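Local coordinates for hemoglobin-like protein (Methylacidiphilum infernorum, PDB 4NK2) that binds a heme b group as a group II truncated hemoglobin and probably binds and carries oxygen, at residues A98-E103 with P109-T114; E135-C140 with Q160-F165; S153-F158 with V182-I187. All coordinates share one frame; numbering follows the deposited sequence.

Interaction 1 (A98-E103 with P109-T114); sequences ADFVVE and PYYTLT. With HEM (protoporphyrin IX containing Fe), chain C.
Asp99 lays its carboxylate against Tyr110, with Asp99 CG 3.6 Å from Tyr110 CB and the acid and ring planes 26° apart. A water donates to Asp99 OD2 and Thr114 OG1, tying the helix to the far end of 109-114; the stronger partners of the acid are Lys95 and Arg64. Phe100 follows, its ring swung toward the heme with CG anti to the backbone N (chi1 -177°). Its edge meets the face of Tyr111 in a T-shaped stack, centroids 5.2 Å apart, while its CB lies 3.5 Å from the heme methyl CMD. The Tyr111 ring sends its OH to heme propionate atom O2D in a hydrogen bond of 2.6 Å. Val102 touches the edge of the Tyr110 ring through CG1. Glu103, extended, closes the segment: OE1 takes the Thr112 N-H at 2.8 Å, nearly straight (163°) and through its syn lone pair, plus a weak bond from Tyr111 N. OE2 accepts from Thr112 OG1 at 2.7 Å, so both carboxylate oxygens grip the turn and fix the rotation of the acid. This is the propionate side of the heme pocket, where Arg96 and Arg115 also hydrogen-bond the heme. Helix 53-75 lies against Val102 and binds Tyr110 OH through Glu60, helix 120-124 packs on Phe100 and Tyr111, and helix 155-165 meets Phe100 with Trp161 and Phe165.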
loop_
_atom_site.group_PDB
_atom_site.type_symbol
_atom_site.label_atom_id
_atom_site.label_comp_id
_atom_site.label_asym_id
_atom_site.label_seq_id
_atom_site.Cartn_x
_atom_site.Cartn_y
_atom_site.Cartn_z
ATOM N N ALA A 98 -0.275 -16.935 -19.075
ATOM C CA ALA A 98 0.627 -17.760 -19.878
ATOM C C ALA A 98 1.054 -16.970 -21.117
ATOM O O ALA A 98 2.248 -16.973 -21.491
ATOM C CB ALA A 98 -0.022 -19.075 -20.243
ATOM N N ASP A 99 0.096 -16.279 -21.746
ATOM C CA ASP A 99 0.443 -15.383 -22.856
ATOM C C ASP A 99 1.478 -14.353 -22.420
ATOM O O ASP A 99 2.431 -14.084 -23.146
ATOM C CB ASP A 99 -0.783 -14.640 -23.404
ATOM C CG ASP A 99 -1.747 -15.545 -24.155
ATOM O OD1 ASP A 99 -1.366 -16.679 -24.527
ATOM O OD2 ASP A 99 -2.896 -15.102 -24.378
ATOM N N PHE A 100 1.289 -13.759 -21.247
ATOM C CA PHE A 100 2.245 -12.768 -20.748
ATOM C C PHE A 100 3.644 -13.382 -20.551
ATOM O O PHE A 100 4.657 -12.824 -20.977
ATOM C CB PHE A 100 1.742 -12.163 -19.430
ATOM C CG PHE A 100 2.634 -11.083 -18.870
ATOM C CD1 PHE A 100 2.681 -9.823 -19.458
ATOM C CD2 PHE A 100 3.411 -11.322 -17.747
ATOM C CE1 PHE A 100 3.506 -8.823 -18.948
ATOM C CE2 PHE A 100 4.249 -10.333 -17.235
ATOM C CZ PHE A 100 4.287 -9.075 -17.834
ATOM N N VAL A 101 3.701 -14.527 -19.882
ATOM C CA VAL A 101 4.978 -15.185 -19.613
ATOM C C VAL A 101 5.690 -15.582 -20.897
ATOM O O VAL A 101 6.903 -15.375 -21.033
ATOM C CB VAL A 101 4.785 -16.445 -18.746
ATOM C CG1 VAL A 101 6.043 -17.311 -18.764
ATOM C CG2 VAL A 101 4.400 -16.045 -17.295
ATOM N N VAL A 102 4.957 -16.184 -21.831
ATOM C CA VAL A 102 5.556 -16.589 -23.103
ATOM C C VAL A 102 6.130 -15.369 -23.820
ATOM O O VAL A 102 7.251 -15.402 -24.320
ATOM C CB VAL A 102 4.532 -17.287 -24.010
ATOM C CG1 VAL A 102 5.097 -17.455 -25.419
ATOM C CG2 VAL A 102 4.134 -18.644 -23.436
ATOM N N GLU A 103 5.369 -14.280 -23.860
ATOM C CA GLU A 103 5.837 -13.075 -24.549
ATOM C C GLU A 103 7.060 -12.479 -23.873
ATOM O O GLU A 103 8.073 -12.169 -24.526
ATOM C CB GLU A 103 4.715 -12.023 -24.635
ATOM C CG GLU A 103 5.195 -10.706 -25.260
ATOM C CD GLU A 103 4.053 -9.753 -25.652
ATOM O OE1 GLU A 103 2.859 -10.118 -25.502
ATOM O OE2 GLU A 103 4.361 -8.627 -26.118
ATOM N N PRO A 109 4.166 -12.272 -29.414
ATOM C CA PRO A 109 3.573 -11.234 -28.562
ATOM C C PRO A 109 2.110 -11.520 -28.217
ATOM O O PRO A 109 1.235 -10.651 -28.397
ATOM C CB PRO A 109 3.701 -9.969 -29.430
ATOM C CG PRO A 109 3.587 -10.477 -30.835
ATOM C CD PRO A 109 4.230 -11.860 -30.831
ATOM N N TYR A 110 1.843 -12.716 -27.700
ATOM C CA TYR A 110 0.468 -13.126 -27.417
ATOM C C TYR A 110 -0.273 -12.157 -26.498
ATOM O O TYR A 110 -1.482 -11.969 -26.641
ATOM C CB TYR A 110 0.441 -14.522 -26.786
ATOM C CG TYR A 110 0.942 -15.640 -27.673
ATOM C CD1 TYR A 110 0.224 -16.040 -28.795
ATOM C CD2 TYR A 110 2.103 -16.333 -27.360
ATOM C CE1 TYR A 110 0.673 -17.080 -29.598
ATOM C CE2 TYR A 110 2.555 -17.374 -28.153
ATOM C CZ TYR A 110 1.836 -17.739 -29.272
ATOM O OH TYR A 110 2.279 -18.776 -30.068
ATOM N N TYR A 111 0.432 -11.559 -25.539
ATOM C CA TYR A 111 -0.253 -10.729 -24.540
ATOM C C TYR A 111 -0.576 -9.334 -25.070
ATOM O O TYR A 111 -1.700 -8.845 -24.931
ATOM C CB TYR A 111 0.562 -10.639 -23.232
ATOM C CG TYR A 111 -0.178 -9.900 -22.132
ATOM C CD1 TYR A 111 -1.068 -10.562 -21.299
ATOM C CD2 TYR A 111 -0.003 -8.533 -21.943
ATOM C CE1 TYR A 111 -1.759 -9.883 -20.296
ATOM C CE2 TYR A 111 -0.694 -7.848 -20.941
ATOM C CZ TYR A 111 -1.570 -8.532 -20.130
ATOM O OH TYR A 111 -2.251 -7.862 -19.140
ATOM N N THR A 112 0.408 -8.687 -25.678
ATOM C CA THR A 112 0.195 -7.334 -26.176
ATOM C C THR A 112 -0.847 -7.303 -27.305
ATOM O O THR A 112 -1.608 -6.334 -27.430
ATOM C CB THR A 112 1.536 -6.681 -26.584
ATOM O OG1 THR A 112 2.236 -7.550 -27.469
ATOM C CG2 THR A 112 2.400 -6.462 -25.354
ATOM N N LEU A 113 -0.900 -8.373 -28.098
ATOM C CA LEU A 113 -1.920 -8.525 -29.150
ATOM C C LEU A 113 -3.333 -8.701 -28.603
ATOM O O LEU A 113 -4.320 -8.459 -29.309
ATOM C CB LEU A 113 -1.592 -9.719 -30.056
ATOM C CG LEU A 113 -0.373 -9.566 -30.967
ATOM C CD1 LEU A 113 -0.078 -10.848 -31.747
ATOM C CD2 LEU A 113 -0.595 -8.413 -31.933
ATOM N N THR A 114 -3.452 -9.140 -27.363
ATOM C CA THR A 114 -4.755 -9.409 -26.789
ATOM C C THR A 114 -5.125 -8.432 -25.688
ATOM O O THR A 114 -5.972 -7.595 -25.877
ATOM C CB THR A 114 -4.846 -10.834 -26.263
ATOM O OG1 THR A 114 -3.737 -11.098 -25.409
ATOM C CG2 THR A 114 -4.821 -11.802 -27.398
HETATM C CHA HEM C . -3.757 -11.318 -12.867
HETATM C CHB HEM C . -2.616 -12.419 -8.298
HETATM C CHC HEM C . 1.999 -11.098 -9.167
HETATM C CHD HEM C . 0.982 -11.825 -13.880
HETATM C C1A HEM C . -3.897 -11.643 -11.541
HETATM C C2A HEM C . -5.147 -11.822 -10.805
HETATM C C3A HEM C . -4.806 -12.129 -9.536
HETATM C C4A HEM C . -3.353 -12.147 -9.433
HETATM C CMA HEM C . -5.747 -12.436 -8.349
HETATM C CAA HEM C . -6.579 -11.672 -11.396
HETATM C CBA HEM C . -7.056 -10.238 -11.082
HETATM C CGA HEM C . -8.435 -9.852 -11.610
HETATM O O1A HEM C . -9.229 -9.238 -10.842
HETATM O O2A HEM C . -8.771 -10.127 -12.794
HETATM C C1B HEM C . -1.292 -12.073 -8.076
HETATM C C2B HEM C . -0.606 -11.998 -6.796
HETATM C C3B HEM C . 0.667 -11.633 -7.032
HETATM C C4B HEM C . 0.849 -11.463 -8.471
HETATM C CMB HEM C . -1.206 -12.302 -5.407
HETATM C CAB HEM C . 1.735 -11.437 -5.939
HETATM C CBB HEM C . 2.868 -10.786 -6.232
HETATM C C1C HEM C . 2.159 -11.226 -10.535
HETATM C C2C HEM C . 3.391 -11.112 -11.304
HETATM C C3C HEM C . 3.095 -11.305 -12.605
HETATM C C4C HEM C . 1.671 -11.563 -12.712
HETATM C CMC HEM C . 4.784 -10.793 -10.719
HETATM C CAC HEM C . 4.057 -11.299 -13.816
HETATM C CBC HEM C . 5.378 -11.468 -13.662
HETATM C C1D HEM C . -0.364 -11.631 -14.086
HETATM C C2D HEM C . -1.023 -11.409 -15.364
HETATM C C3D HEM C . -2.500 -11.266 -15.032
HETATM C C4D HEM C . -2.593 -11.399 -13.596
HETATM C CMD HEM C . -0.398 -11.350 -16.781
HETATM C CAD HEM C . -3.646 -10.992 -16.031
HETATM C CBD HEM C . -3.665 -9.481 -16.280
HETATM C CGD HEM C . -4.786 -9.197 -17.255
HETATM O O1D HEM C . -5.968 -9.295 -16.846
HETATM O O2D HEM C . -4.493 -8.887 -18.441
HETATM N NA HEM C . -2.839 -11.851 -10.678
HETATM N NB HEM C . -0.367 -11.744 -9.056
HETATM N NC HEM C . 1.145 -11.508 -11.441
HETATM N ND HEM C . -1.320 -11.616 -13.082
HETATM FE FE HEM C . -0.831 -11.587 -11.054
HETATM O O HOH W 1 -4.205 -13.171 -23.343
#

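Interaction 2 (E135-C140 with Q160-F165); sequences EIWLAC and QWIESF. With HEM (protoporphyrin IX containing Fe), chain C.
Ile162 meets both Trp137 and Leu138, the two residues through which helix 135-140 reaches its nearly antiparallel partner (170°, axes 10.6 Å apart). Before it in the sequence, Trp161 turns to the heme and brings CZ2 within 3.8 Å of heme vinyl atom CBC. Ile162 itself puts CB at the edge of the Trp137 indole, 4.0 Å from CZ3. With CG1 set between the backbone N and the carbonyl carbon (chi1 58°), its CD1 reaches Leu138 CD2 at 4.1 Å. Glu163 offers mainly its backbone and aliphatic part, CA lying 4.0 Å from Leu138 CD2, while its buried carboxylate is paired with Arg181 and Arg134. Phe165 ends the segment with CD2 only 3.4 Å from heme CBC, which approaches at the ring edge. Trp137, meanwhile, spreads one indole face over the porphyrin, CZ2 standing 3.4 Å from heme C1C. Without the indole, as with an alanine at this position, this part of the porphyrin would probably lose its flat cover and a gap would open beside Ile162. His124, the axial ligand of the heme iron, lies about 6 Å from the Trp137 side chain at nearest atoms. The antiparallel pair 131-147 and 155-165 corresponds to the G and H helices of the 2-on-2 sandwich of truncated globins, here supplying one indole over the porphyrin and two aromatic rings against a vinyl group.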
loop_
_atom_site.group_PDB
_atom_site.type_symbol
_atom_site.label_atom_id
_atom_site.label_comp_id
_atom_site.label_asym_id
_atom_site.label_seq_id
_atom_site.Cartn_x
_atom_site.Cartn_y
_atom_site.Cartn_z
ATOM N N GLU A 135 4.895 -13.462 -0.960
ATOM C CA GLU A 135 5.775 -14.558 -0.543
ATOM C C GLU A 135 5.175 -15.897 -0.929
ATOM O O GLU A 135 5.871 -16.775 -1.446
ATOM C CB GLU A 135 6.036 -14.520 0.967
ATOM C CG GLU A 135 6.812 -13.296 1.422
ATOM C CD GLU A 135 7.343 -13.440 2.840
ATOM O OE1 GLU A 135 7.379 -14.579 3.362
ATOM O OE2 GLU A 135 7.736 -12.410 3.426
ATOM N N ILE A 136 3.880 -16.050 -0.680
ATOM C CA ILE A 136 3.182 -17.290 -1.023
ATOM C C ILE A 136 3.117 -17.493 -2.542
ATOM O O ILE A 136 3.345 -18.594 -3.033
ATOM C CB ILE A 136 1.760 -17.328 -0.417
ATOM C CG1 ILE A 136 1.825 -17.453 1.113
ATOM C CG2 ILE A 136 0.956 -18.477 -1.015
ATOM C CD1 ILE A 136 0.451 -17.227 1.784
ATOM N N TRP A 137 2.811 -16.435 -3.289
ATOM C CA TRP A 137 2.803 -16.507 -4.754
ATOM C C TRP A 137 4.177 -16.966 -5.261
ATOM O O TRP A 137 4.270 -17.810 -6.156
ATOM C CB TRP A 137 2.439 -15.128 -5.312
ATOM C CG TRP A 137 2.288 -14.974 -6.824
ATOM C CD1 TRP A 137 1.119 -14.992 -7.544
ATOM C CD2 TRP A 137 3.329 -14.678 -7.767
ATOM N NE1 TRP A 137 1.377 -14.756 -8.877
ATOM C CE2 TRP A 137 2.726 -14.562 -9.040
ATOM C CE3 TRP A 137 4.718 -14.522 -7.659
ATOM C CZ2 TRP A 137 3.462 -14.296 -10.196
ATOM C CZ3 TRP A 137 5.451 -14.248 -8.806
ATOM C CH2 TRP A 137 4.822 -14.148 -10.060
ATOM N N LEU A 138 5.242 -16.424 -4.677
ATOM C CA LEU A 138 6.607 -16.831 -5.036
ATOM C C LEU A 138 6.932 -18.281 -4.673
ATOM O O LEU A 138 7.568 -18.995 -5.459
ATOM C CB LEU A 138 7.633 -15.887 -4.390
ATOM C CG LEU A 138 7.812 -14.538 -5.094
ATOM C CD1 LEU A 138 8.792 -13.649 -4.349
ATOM C CD2 LEU A 138 8.301 -14.749 -6.542
ATOM N N ALA A 139 6.528 -18.730 -3.488
ATOM C CA ALA A 139 6.840 -20.107 -3.092
ATOM C C ALA A 139 6.114 -21.085 -3.993
ATOM O O ALA A 139 6.624 -22.171 -4.296
ATOM C CB ALA A 139 6.476 -20.352 -1.645
ATOM N N CYS A 140 4.907 -20.712 -4.406
ATOM C CA CYS A 140 4.174 -21.517 -5.368
ATOM C C CYS A 140 4.913 -21.583 -6.699
ATOM O O CYS A 140 4.813 -22.581 -7.416
ATOM C CB CYS A 140 2.772 -20.951 -5.600
ATOM S SG CYS A 140 1.653 -21.239 -4.207
ATOM N N GLN A 160 14.913 -14.445 -10.942
ATOM C CA GLN A 160 15.249 -13.096 -10.547
ATOM C C GLN A 160 14.276 -12.096 -11.155
ATOM O O GLN A 160 14.015 -11.061 -10.592
ATOM C CB GLN A 160 16.698 -12.766 -10.882
ATOM C CG GLN A 160 16.930 -12.384 -12.305
ATOM O OE1 GLN A 160 19.275 -12.701 -11.893
ATOM N NE2 GLN A 160 18.679 -11.751 -13.840
ATOM N N TRP A 161 13.713 -12.443 -12.299
ATOM C CA TRP A 161 12.660 -11.610 -12.885
ATOM C C TRP A 161 11.417 -11.568 -12.000
ATOM O O TRP A 161 10.972 -10.491 -11.593
ATOM C CB TRP A 161 12.285 -12.085 -14.291
ATOM C CG TRP A 161 11.082 -11.354 -14.853
ATOM C CD1 TRP A 161 10.878 -9.998 -14.875
ATOM C CD2 TRP A 161 9.928 -11.943 -15.476
ATOM N NE1 TRP A 161 9.663 -9.713 -15.474
ATOM C CE2 TRP A 161 9.064 -10.889 -15.846
ATOM C CE3 TRP A 161 9.547 -13.261 -15.754
ATOM C CZ2 TRP A 161 7.839 -11.114 -16.482
ATOM C CZ3 TRP A 161 8.337 -13.485 -16.381
ATOM C CH2 TRP A 161 7.493 -12.410 -16.744
ATOM N N ILE A 162 10.838 -12.721 -11.687
ATOM C CA ILE A 162 9.600 -12.677 -10.892
ATOM C C ILE A 162 9.830 -12.253 -9.435
ATOM O O ILE A 162 8.958 -11.622 -8.832
ATOM C CB ILE A 162 8.805 -14.011 -10.934
ATOM C CG1 ILE A 162 9.661 -15.178 -10.421
ATOM C CG2 ILE A 162 8.318 -14.288 -12.340
ATOM C CD1 ILE A 162 8.873 -16.475 -10.217
ATOM N N GLU A 163 10.968 -12.632 -8.855
ATOM C CA GLU A 163 11.265 -12.248 -7.467
ATOM C C GLU A 163 11.284 -10.740 -7.317
ATOM O O GLU A 163 10.817 -10.205 -6.310
ATOM C CB GLU A 163 12.622 -12.803 -7.000
ATOM C CG GLU A 163 12.906 -12.553 -5.511
ATOM C CD GLU A 163 13.461 -11.155 -5.208
ATOM O OE1 GLU A 163 13.971 -10.466 -6.136
ATOM O OE2 GLU A 163 13.416 -10.752 -4.015
ATOM N N SER A 164 11.838 -10.043 -8.304
ATOM C CA SER A 164 11.881 -8.587 -8.208
ATOM C C SER A 164 10.610 -7.931 -8.732
ATOM O O SER A 164 10.100 -7.003 -8.112
ATOM C CB SER A 164 13.105 -8.011 -8.922
ATOM O OG SER A 164 13.067 -6.595 -8.847
ATOM N N PHE A 165 10.107 -8.405 -9.871
ATOM C CA PHE A 165 8.940 -7.781 -10.493
ATOM C C PHE A 165 7.742 -7.878 -9.558
ATOM O O PHE A 165 6.909 -6.968 -9.496
ATOM C CB PHE A 165 8.613 -8.468 -11.822
ATOM C CG PHE A 165 7.647 -7.697 -12.693
ATOM C CD1 PHE A 165 7.600 -6.309 -12.653
ATOM C CD2 PHE A 165 6.800 -8.364 -13.567
ATOM C CE1 PHE A 165 6.718 -5.601 -13.472
ATOM C CE2 PHE A 165 5.909 -7.659 -14.382
ATOM C CZ PHE A 165 5.869 -6.282 -14.329
HETATM C CHA HEM C . -3.757 -11.318 -12.867
HETATM C CHB HEM C . -2.616 -12.419 -8.298
HETATM C CHC HEM C . 1.999 -11.098 -9.167
HETATM C CHD HEM C . 0.982 -11.825 -13.880
HETATM C C1A HEM C . -3.897 -11.643 -11.541
HETATM C C2A HEM C . -5.147 -11.822 -10.805
HETATM C C3A HEM C . -4.806 -12.129 -9.536
HETATM C C4A HEM C . -3.353 -12.147 -9.433
HETATM C CMA HEM C . -5.747 -12.436 -8.349
HETATM C CAA HEM C . -6.579 -11.672 -11.396
HETATM C CBA HEM C . -7.056 -10.238 -11.082
HETATM C CGA HEM C . -8.435 -9.852 -11.610
HETATM O O1A HEM C . -9.229 -9.238 -10.842
HETATM O O2A HEM C . -8.771 -10.127 -12.794
HETATM C C1B HEM C . -1.292 -12.073 -8.076
HETATM C C2B HEM C . -0.606 -11.998 -6.796
HETATM C C3B HEM C . 0.667 -11.633 -7.032
HETATM C C4B HEM C . 0.849 -11.463 -8.471
HETATM C CMB HEM C . -1.206 -12.302 -5.407
HETATM C CAB HEM C . 1.735 -11.437 -5.939
HETATM C CBB HEM C . 2.868 -10.786 -6.232
HETATM C C1C HEM C . 2.159 -11.226 -10.535
HETATM C C2C HEM C . 3.391 -11.112 -11.304
HETATM C C3C HEM C . 3.095 -11.305 -12.605
HETATM C C4C HEM C . 1.671 -11.563 -12.712
HETATM C CMC HEM C . 4.784 -10.793 -10.719
HETATM C CAC HEM C . 4.057 -11.299 -13.816
HETATM C CBC HEM C . 5.378 -11.468 -13.662
HETATM C C1D HEM C . -0.364 -11.631 -14.086
HETATM C C2D HEM C . -1.023 -11.409 -15.364
HETATM C C3D HEM C . -2.500 -11.266 -15.032
HETATM C C4D HEM C . -2.593 -11.399 -13.596
HETATM C CMD HEM C . -0.398 -11.350 -16.781
HETATM C CAD HEM C . -3.646 -10.992 -16.031
HETATM C CBD HEM C . -3.665 -9.481 -16.280
HETATM C CGD HEM C . -4.786 -9.197 -17.255
HETATM O O1D HEM C . -5.968 -9.295 -16.846
HETATM O O2D HEM C . -4.493 -8.887 -18.441
HETATM N NA HEM C . -2.839 -11.851 -10.678
HETATM N NB HEM C . -0.367 -11.744 -9.056
HETATM N NC HEM C . 1.145 -11.508 -11.441
HETATM N ND HEM C . -1.320 -11.616 -13.082
HETATM FE FE HEM C . -0.831 -11.587 -11.054
#

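Interaction 3 (S153-F158 with V182-I187); sequences SVLEEF and VPYSEI
Tyr184 and Glu156 meet chiefly through a CH-pi contact: the CB of Glu156 stands over the centre of the phenol ring, 3.7 Å from its centroid and 7° off the normal. The glutamate chain then runs on across the same ring, because a trans first torsion (chi1 179°) and an extended chain carry Glu156 CG over toward the rim, 3.6 Å from Tyr184 CG. Its carboxylate continues past the ring rim, CD lying 3.5 Å from Tyr184 CD2 and the acid plane tilted 27° from the ring. OE2 ends near the tyrosine CB.

Apolar contact comes from Leu155, which crosses Tyr184 at about a right angle. Its CG is 4.1 Å from Tyr184 CE1, and Leu155 CD2 lies 3.7 Å from Tyr184 OH. Trp159, one turn further along helix 155-165, also packs on Tyr184, and Leu145 of helix 131-147 lies against Leu155.

No hydrogen bond joins the two segments. Tyr184 therefore seats the start of helix 184-192 on the start of helix 155-165 by dispersion and shape, with the methylenes of an acidic residue serving as an apolar surface while its charge is carried to the rim, where the contact is exposed.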
loop_
_atom_site.group_PDB
_atom_site.type_symbol
_atom_site.label_atom_id
_atom_site.label_comp_id
_atom_site.label_asym_id
_atom_site.label_seq_id
_atom_site.Cartn_x
_atom_site.Cartn_y
_atom_site.Cartn_z
ATOM N N SER A 153 19.582 -24.011 -17.164
ATOM C CA SER A 153 20.395 -22.938 -17.743
ATOM C C SER A 153 19.747 -21.560 -17.601
ATOM O O SER A 153 20.441 -20.538 -17.577
ATOM C CB SER A 153 20.643 -23.202 -19.223
ATOM O OG SER A 153 19.415 -23.237 -19.934
ATOM N N VAL A 154 18.424 -21.523 -17.512
ATOM C CA VAL A 154 17.710 -20.232 -17.503
ATOM C C VAL A 154 16.830 -20.042 -16.276
ATOM O O VAL A 154 16.119 -19.036 -16.153
ATOM C CB VAL A 154 16.855 -20.079 -18.753
ATOM C CG1 VAL A 154 17.752 -19.889 -19.961
ATOM C CG2 VAL A 154 15.995 -21.323 -18.930
ATOM N N LEU A 155 16.881 -20.994 -15.367
ATOM C CA LEU A 155 16.129 -20.928 -14.139
ATOM C C LEU A 155 16.407 -19.661 -13.337
ATOM O O LEU A 155 15.495 -19.013 -12.870
ATOM C CB LEU A 155 16.448 -22.155 -13.303
ATOM C CG LEU A 155 15.559 -22.486 -12.123
ATOM C CD1 LEU A 155 14.109 -22.320 -12.444
ATOM C CD2 LEU A 155 15.868 -23.877 -11.694
ATOM N N GLU A 156 17.671 -19.314 -13.174
ATOM C CA GLU A 156 17.999 -18.150 -12.346
ATOM C C GLU A 156 17.482 -16.870 -12.989
ATOM O O GLU A 156 16.932 -16.017 -12.310
ATOM C CB GLU A 156 19.506 -18.040 -12.071
ATOM C CG GLU A 156 19.873 -16.810 -11.229
ATOM C CD GLU A 156 21.322 -16.821 -10.745
ATOM O OE1 GLU A 156 22.164 -17.502 -11.372
ATOM O OE2 GLU A 156 21.622 -16.151 -9.727
ATOM N N GLU A 157 17.659 -16.750 -14.301
ATOM C CA GLU A 157 17.153 -15.613 -15.059
ATOM C C GLU A 157 15.642 -15.410 -14.832
ATOM O O GLU A 157 15.175 -14.287 -14.568
ATOM C CB GLU A 157 17.440 -15.854 -16.544
ATOM C CG GLU A 157 17.341 -14.625 -17.417
ATOM C CD GLU A 157 17.921 -14.850 -18.801
ATOM O OE1 GLU A 157 17.553 -14.094 -19.724
ATOM O OE2 GLU A 157 18.753 -15.769 -18.966
ATOM N N PHE A 158 14.880 -16.495 -14.949
ATOM C CA PHE A 158 13.438 -16.437 -14.716
ATOM C C PHE A 158 13.121 -16.047 -13.270
ATOM O O PHE A 158 12.270 -15.181 -13.013
ATOM C CB PHE A 158 12.783 -17.780 -15.056
ATOM C CG PHE A 158 11.273 -17.729 -15.048
ATOM C CD1 PHE A 158 10.556 -18.060 -13.902
ATOM C CD2 PHE A 158 10.574 -17.303 -16.170
ATOM C CE1 PHE A 158 9.160 -17.989 -13.887
ATOM C CE2 PHE A 158 9.172 -17.228 -16.160
ATOM C CZ PHE A 158 8.472 -17.578 -15.020
ATOM N N VAL A 182 14.393 -12.585 -2.020
ATOM C CA VAL A 182 14.737 -13.999 -2.101
ATOM C C VAL A 182 15.726 -14.204 -3.247
ATOM O O VAL A 182 15.326 -14.489 -4.369
ATOM C CB VAL A 182 13.486 -14.877 -2.318
ATOM C CG1 VAL A 182 13.852 -16.363 -2.261
ATOM C CG2 VAL A 182 12.425 -14.561 -1.271
ATOM N N PRO A 183 17.026 -14.028 -2.975
ATOM C CA PRO A 183 18.003 -14.206 -4.055
ATOM C C PRO A 183 18.098 -15.676 -4.445
ATOM O O PRO A 183 17.827 -16.558 -3.615
ATOM C CB PRO A 183 19.319 -13.739 -3.423
ATOM C CG PRO A 183 19.119 -13.951 -1.943
ATOM C CD PRO A 183 17.663 -13.658 -1.696
ATOM N N TYR A 184 18.472 -15.932 -5.691
ATOM C CA TYR A 184 18.511 -17.297 -6.200
ATOM C C TYR A 184 19.381 -18.185 -5.317
ATOM O O TYR A 184 19.116 -19.377 -5.169
ATOM C CB TYR A 184 19.031 -17.288 -7.632
ATOM C CG TYR A 184 18.971 -18.629 -8.313
ATOM C CD1 TYR A 184 17.753 -19.189 -8.673
ATOM C CD2 TYR A 184 20.137 -19.332 -8.605
ATOM C CE1 TYR A 184 17.689 -20.413 -9.308
ATOM C CE2 TYR A 184 20.090 -20.551 -9.235
ATOM C CZ TYR A 184 18.872 -21.087 -9.587
ATOM O OH TYR A 184 18.838 -22.311 -10.215
ATOM N N SER A 185 20.407 -17.596 -4.715
ATOM C CA SER A 185 21.352 -18.359 -3.900
ATOM C C SER A 185 20.678 -19.016 -2.696
ATOM O O SER A 185 21.081 -20.103 -2.273
ATOM C CB SER A 185 22.495 -17.456 -3.442
ATOM O OG SER A 185 21.998 -16.391 -2.648
ATOM N N GLU A 186 19.650 -18.378 -2.168
ATOM C CA GLU A 186 18.916 -18.923 -1.035
ATOM C C GLU A 186 18.142 -20.177 -1.383
ATOM O O GLU A 186 17.869 -20.987 -0.528
ATOM C CB GLU A 186 17.955 -17.878 -0.480
ATOM C CG GLU A 186 17.145 -18.331 0.703
ATOM C CD GLU A 186 16.237 -17.246 1.221
ATOM O OE1 GLU A 186 16.478 -16.081 0.913
ATOM O OE2 GLU A 186 15.282 -17.565 1.932
ATOM N N ILE A 187 17.784 -20.328 -2.647
ATOM C CA ILE A 187 16.934 -21.444 -3.069
ATOM C C ILE A 187 17.564 -22.363 -4.116
ATOM O O ILE A 187 16.926 -23.320 -4.554
ATOM C CB ILE A 187 15.585 -20.944 -3.638
ATOM C CG1 ILE A 187 15.811 -20.165 -4.933
ATOM C CG2 ILE A 187 14.850 -20.080 -2.615
ATOM C CD1 ILE A 187 14.521 -19.605 -5.553
#

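From the N terminus, interaction 1 comes first and closes a short loop, folding 109-114 back on the end of helix 87-104 before either other contact begins. Interaction 2 then spans the connection between helices 131-147 and 155-165. Interaction 3 opens inside that span and closes beyond it, so the two cross and share helix 155-165, joining the C-terminal helix 184-192 to the globin core. A probable hydrogen bond from Val182 N to Glu163 OE2 links them directly. Interactions 1 and 2 both line the heme and meet at its edge between helices 87-104 and 155-165, while Val101 against Phe158 connects 98-103 to 153-158.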